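Local coordinates for aldehyde dehydrogenase (Bartonella henselae, PDB 3I44), which probably oxidises aldehydes to carboxylic acids with a nicotinamide coenzyme, at residues 46-52 against 381-385; 53-57 against 201-205. The protein carries 1 engineered substitution. One frame throughout, in Å; residues are numbered along the deposited sequence.

After strands 23-30 and 33-35 the chain runs along strand 42-47, turns within residues 46-52 and returns along strand 52-58, its antiparallel neighbour in a four-stranded mixed sheet. Contact 2 comes from the second of this pair. It closes a loop of 143 residues by packing 53-57 on the start of helix 202-213. Contact 1 closes a longer loop, with 328 residues between its segments, by joining the turn to residues 381-385. These lie between strands 367-370 and 388-391 of another sheet. Contact 2 therefore nests within contact 1. One hairpin thus reaches two parts of the chain that lie far apart in sequence. Ile46 CD1 packs 3.7 Å from Ala53 N where the contacts meet.

Contact 1 (46-52 against 381-385); sequences IDPSTEE and RGYYV. With NA (sodium ion), chain B.
Tyr383 and Gly382 dock on the turn of a beta hairpin formed by strands 42-47 and 52-58. The turn holds its own shape. Asp47 O takes the N-H groups of both Thr50 and Glu51, while Asp47 OD1 receives the N-H of Ser49 in an Asx turn. Tyr383 N reaches Pro48 O at 3.1 Å, and this donor lies nearly in line with the carbonyl (C=O...N 165°). The Tyr383 ring lies against Pro48 and the Glu51 chain, with its hydroxyl end at Ile46. Pro48 CB approaches it obliquely, 3.5 Å from Tyr383 CD2. Ile46 comes in at about a right angle and puts CG2 at the ring edge, 3.6 Å from Tyr383 OH. Ile46 O binds the sodium ion, with Glu112 O and Ile199 O as further protein ligands.

Glu51 uses both carboxylate oxygens. Glu51 OE2 accepts the N-H of Gly382, 2.8 Å from Gly382 N, through its anti lone pair, and OE1 is linked by a water to Tyr383 OH. One acid thus joins the backbone before the tyrosine to the far end of its ring.

Arg381 lies beside Thr50, the two side chains pointing the same way. Its CG sits between the backbone N and the carbonyl carbon (chi1 57°), and the extended chain from there to NE carries the guanidinium alongside Thr50. Thr50 CB rests over the centre of one guanidinium face. Glu52 makes a salt bridge at the guanidinium edge, but the flat groups are turned 69° apart. The hydrogen bond within that bridge is weak because it is bent, although Glu52 OE2 is 2.6 Å from Arg381 NH1.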
loop_
_atom_site.group_PDB
_atom_site.type_symbol
_atom_site.label_atom_id
_atom_site.label_comp_id
_atom_site.label_asym_id
_atom_site.label_seq_id
_atom_site.Cartn_x
_atom_site.Cartn_y
_atom_site.Cartn_z
ATOM N N ILE A 46 -11.596 7.908 -32.051
ATOM C CA ILE A 46 -12.910 8.377 -32.476
ATOM C C ILE A 46 -13.356 9.631 -31.702
ATOM O O ILE A 46 -13.195 9.708 -30.480
ATOM C CB ILE A 46 -13.978 7.261 -32.321
ATOM C CG1 ILE A 46 -13.621 6.035 -33.184
ATOM C CG2 ILE A 46 -15.386 7.755 -32.687
ATOM C CD1 ILE A 46 -13.320 6.354 -34.636
ATOM N N ASP A 47 -13.864 10.621 -32.441
ATOM C CA ASP A 47 -14.615 11.753 -31.919
ATOM C C ASP A 47 -16.042 11.288 -31.653
ATOM O O ASP A 47 -16.779 11.034 -32.617
ATOM C CB ASP A 47 -14.617 12.867 -32.957
ATOM C CG ASP A 47 -15.359 14.121 -32.491
ATOM O OD1 ASP A 47 -16.283 14.012 -31.639
ATOM O OD2 ASP A 47 -15.000 15.222 -32.987
ATOM N N PRO A 48 -16.439 11.147 -30.350
ATOM C CA PRO A 48 -17.723 10.567 -30.001
ATOM C C PRO A 48 -18.936 11.449 -30.330
ATOM O O PRO A 48 -20.051 10.970 -30.245
ATOM C CB PRO A 48 -17.621 10.394 -28.497
ATOM C CG PRO A 48 -16.789 11.578 -28.078
ATOM C CD PRO A 48 -15.747 11.662 -29.158
ATOM N N SER A 49 -18.698 12.715 -30.663
ATOM C CA SER A 49 -19.760 13.630 -31.021
ATOM C C SER A 49 -20.234 13.326 -32.461
ATOM O O SER A 49 -21.406 13.569 -32.792
ATOM C CB SER A 49 -19.300 15.100 -30.865
ATOM O OG SER A 49 -19.197 15.486 -29.479
ATOM N N THR A 50 -19.335 12.756 -33.274
ATOM C CA THR A 50 -19.604 12.440 -34.691
ATOM C C THR A 50 -19.496 10.951 -35.087
ATOM O O THR A 50 -20.019 10.559 -36.128
ATOM C CB THR A 50 -18.622 13.179 -35.612
ATOM O OG1 THR A 50 -17.282 12.787 -35.277
ATOM C CG2 THR A 50 -18.774 14.699 -35.491
ATOM N N GLU A 51 -18.826 10.130 -34.287
ATOM C CA GLU A 51 -18.499 8.734 -34.652
ATOM C C GLU A 51 -17.391 8.605 -35.697
ATOM O O GLU A 51 -17.124 7.514 -36.176
ATOM C CB GLU A 51 -19.733 7.924 -35.087
ATOM C CG GLU A 51 -20.815 7.944 -34.061
ATOM C CD GLU A 51 -21.936 6.920 -34.290
ATOM O OE1 GLU A 51 -21.680 5.750 -34.654
ATOM O OE2 GLU A 51 -23.089 7.296 -34.032
ATOM N N GLU A 52 -16.717 9.701 -36.009
ATOM C CA GLU A 52 -15.651 9.699 -37.012
ATOM C C GLU A 52 -14.263 9.731 -36.386
ATOM O O GLU A 52 -14.076 10.295 -35.298
ATOM C CB GLU A 52 -15.838 10.878 -37.947
ATOM C CG GLU A 52 -17.008 10.635 -38.928
ATOM C CD GLU A 52 -17.600 11.903 -39.519
ATOM O OE1 GLU A 52 -16.976 12.991 -39.404
ATOM O OE2 GLU A 52 -18.713 11.798 -40.101
ATOM N N ARG A 381 -26.374 10.759 -35.023
ATOM C CA ARG A 381 -25.132 10.046 -34.762
ATOM C C ARG A 381 -24.457 10.612 -33.510
ATOM O O ARG A 381 -24.821 11.673 -33.031
ATOM C CB ARG A 381 -24.199 10.203 -35.941
ATOM C CG ARG A 381 -23.940 11.627 -36.242
ATOM C CD ARG A 381 -23.073 11.795 -37.442
ATOM N NE ARG A 381 -22.593 13.177 -37.456
ATOM C CZ ARG A 381 -21.540 13.615 -38.146
ATOM N NH1 ARG A 381 -20.834 12.775 -38.904
ATOM N NH2 ARG A 381 -21.191 14.899 -38.073
ATOM N N GLY A 382 -23.463 9.888 -33.023
ATOM C CA GLY A 382 -22.771 10.201 -31.768
ATOM C C GLY A 382 -23.330 9.365 -30.640
ATOM O O GLY A 382 -24.475 8.923 -30.687
ATOM N N TYR A 383 -22.531 9.173 -29.601
ATOM C CA TYR A 383 -22.893 8.318 -28.476
ATOM C C TYR A 383 -23.676 9.111 -27.410
ATOM O O TYR A 383 -23.283 9.179 -26.244
ATOM C CB TYR A 383 -21.617 7.679 -27.890
ATOM C CG TYR A 383 -20.707 7.089 -28.977
ATOM C CD1 TYR A 383 -21.208 6.189 -29.934
ATOM C CD2 TYR A 383 -19.372 7.465 -29.079
ATOM C CE1 TYR A 383 -20.382 5.688 -30.966
ATOM C CE2 TYR A 383 -18.556 6.970 -30.085
ATOM C CZ TYR A 383 -19.063 6.060 -31.025
ATOM O OH TYR A 383 -18.237 5.581 -32.035
ATOM N N TYR A 384 -24.812 9.670 -27.811
ATOM C CA TYR A 384 -25.629 10.491 -26.906
ATOM C C TYR A 384 -26.582 9.657 -26.106
ATOM O O TYR A 384 -27.363 8.868 -26.674
ATOM C CB TYR A 384 -26.407 11.529 -27.701
ATOM C CG TYR A 384 -25.490 12.504 -28.399
ATOM C CD1 TYR A 384 -24.870 13.528 -27.688
ATOM C CD2 TYR A 384 -25.248 12.418 -29.758
ATOM C CE1 TYR A 384 -24.028 14.429 -28.313
ATOM C CE2 TYR A 384 -24.390 13.319 -30.394
ATOM C CZ TYR A 384 -23.789 14.318 -29.661
ATOM O OH TYR A 384 -22.964 15.211 -30.286
ATOM N N VAL A 385 -26.504 9.814 -24.785
ATOM C CA VAL A 385 -27.336 9.109 -23.856
ATOM C C VAL A 385 -28.318 10.141 -23.299
ATOM O O VAL A 385 -27.952 11.292 -23.046
ATOM C CB VAL A 385 -26.497 8.456 -22.726
ATOM C CG1 VAL A 385 -27.394 7.765 -21.694
ATOM C CG2 VAL A 385 -25.482 7.454 -23.294
HETATM NA NA NA B . -12.070 8.881 -28.404
HETATM O O HOH W 1 -11.513 6.547 -29.536
HETATM O O HOH W 2 -19.453 4.105 -33.757
HETATM O O HOH W 3 -13.685 7.700 -28.078
#

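Contact 2 (53-57 against 201-205); sequences ACAVI and PLSAM
Met205 N donates to Pro201 O at 3.0 Å, and both residues turn their side chains to Ile57 of strand 52-58. The bond leads into helix 202-213. The helix connects the parallel, neighbouring strands 191-195 and 221-223, a beta-alpha-beta crossover in what is probably the Rossmann-like coenzyme domain of the family. The contact lays a strand of the N-terminal four-stranded sheet against that helix start. It is buried, and apolar side chains carry it.

Cys54, Ala55 and Ile57 all direct their side chains at the helix, while Val56 turns to the other side of its strand.

Ile57 crosses Pro201 obliquely and meets it with two branches. With CG1 between the backbone N and the carbonyl carbon (chi1 58°) and CD1 extended beyond it, both CG2 and CD1 come to the proline. Both Ile57 CG2 and Ile57 CD1 end 3.9 Å from Pro201 CG. The same CG2 also looks on to Met205, with Ile57 CG2 and Met205 SD 4.2 Å apart. Leu202 meets the strand mainly at Ala55. Its two methyls straddle Ala55, so that Ala55 CB is 3.9 Å from both Leu202 CD1 and Leu202 CD2.

Glu112 ties this helix start to the metal site. Its OE2 is hydrogen-bonded to Ser203 OG, OE1 takes a weak bond from Leu202 N, and its backbone O binds the sodium ion. Met111, also on helix 102-113, touches both Cys54 and Leu202. These two residues meet each other more loosely, through Cys54 SG and Leu202 CD1 at 4.2 Å.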
loop_
_atom_site.group_PDB
_atom_site.type_symbol
_atom_site.label_atom_id
_atom_site.label_comp_id
_atom_site.label_asym_id
_atom_site.label_seq_id
_atom_site.Cartn_x
_atom_site.Cartn_y
_atom_site.Cartn_z
ATOM N N ALA A 53 -13.311 9.099 -37.072
ATOM C CA ALA A 53 -11.915 9.125 -36.704
ATOM C C ALA A 53 -11.340 10.554 -36.769
ATOM O O ALA A 53 -11.480 11.232 -37.785
ATOM C CB ALA A 53 -11.106 8.153 -37.633
ATOM N N CYS A 54 -10.708 11.011 -35.688
ATOM C CA CYS A 54 -10.045 12.325 -35.673
ATOM C C CYS A 54 -8.525 12.232 -35.693
ATOM O O CYS A 54 -7.825 13.230 -35.948
ATOM C CB CYS A 54 -10.494 13.172 -34.472
ATOM S SG CYS A 54 -10.112 12.464 -32.822
ATOM N N ALA A 55 -8.008 11.045 -35.432
ATOM C CA ALA A 55 -6.570 10.844 -35.432
ATOM C C ALA A 55 -6.260 9.383 -35.506
ATOM O O ALA A 55 -7.116 8.528 -35.256
ATOM C CB ALA A 55 -5.921 11.457 -34.154
ATOM N N VAL A 56 -5.020 9.093 -35.850
ATOM C CA VAL A 56 -4.509 7.739 -35.789
ATOM C C VAL A 56 -3.313 7.699 -34.848
ATOM O O VAL A 56 -2.430 8.555 -34.916
ATOM C CB VAL A 56 -4.128 7.189 -37.207
ATOM C CG1 VAL A 56 -3.129 8.100 -37.920
ATOM C CG2 VAL A 56 -3.608 5.718 -37.089
ATOM N N ILE A 57 -3.304 6.705 -33.960
ATOM C CA ILE A 57 -2.182 6.460 -33.045
ATOM C C ILE A 57 -1.646 5.048 -33.227
ATOM O O ILE A 57 -2.255 4.231 -33.920
ATOM C CB ILE A 57 -2.598 6.663 -31.545
ATOM C CG1 ILE A 57 -3.757 5.739 -31.154
ATOM C CG2 ILE A 57 -2.927 8.114 -31.309
ATOM C CD1 ILE A 57 -3.842 5.453 -29.649
ATOM N N PRO A 201 -6.018 9.606 -26.092
ATOM C CA PRO A 201 -4.591 9.764 -25.828
ATOM C C PRO A 201 -4.026 11.117 -26.232
ATOM O O PRO A 201 -2.898 11.459 -25.840
ATOM C CB PRO A 201 -3.975 8.702 -26.741
ATOM C CG PRO A 201 -4.823 8.770 -27.929
ATOM C CD PRO A 201 -6.246 9.004 -27.413
ATOM N N LEU A 202 -4.765 11.857 -27.042
ATOM C CA LEU A 202 -4.223 13.058 -27.644
ATOM C C LEU A 202 -3.878 14.138 -26.600
ATOM O O LEU A 202 -2.864 14.821 -26.727
ATOM C CB LEU A 202 -5.152 13.605 -28.733
ATOM C CG LEU A 202 -5.492 12.695 -29.934
ATOM C CD1 LEU A 202 -6.474 13.400 -30.850
ATOM C CD2 LEU A 202 -4.260 12.219 -30.726
ATOM N N SER A 203 -4.687 14.252 -25.552
ATOM C CA SER A 203 -4.441 15.257 -24.535
ATOM C C SER A 203 -3.102 14.994 -23.864
ATOM O O SER A 203 -2.335 15.921 -23.670
ATOM C CB SER A 203 -5.588 15.331 -23.533
ATOM O OG SER A 203 -5.986 14.061 -23.053
ATOM N N ALA A 204 -2.831 13.723 -23.550
ATOM C CA ALA A 204 -1.551 13.268 -22.983
ATOM C C ALA A 204 -0.386 13.512 -23.917
ATOM O O ALA A 204 0.701 13.903 -23.503
ATOM C CB ALA A 204 -1.629 11.777 -22.591
ATOM N N MET A 205 -0.614 13.302 -25.201
ATOM C CA MET A 205 0.454 13.562 -26.187
ATOM C C MET A 205 0.778 15.052 -26.239
ATOM O O MET A 205 1.931 15.434 -26.341
ATOM C CB MET A 205 0.047 13.017 -27.564
ATOM C CG MET A 205 -0.064 11.503 -27.499
ATOM S SD MET A 205 -0.551 10.728 -29.030
ATOM C CE MET A 205 0.963 10.898 -30.000
#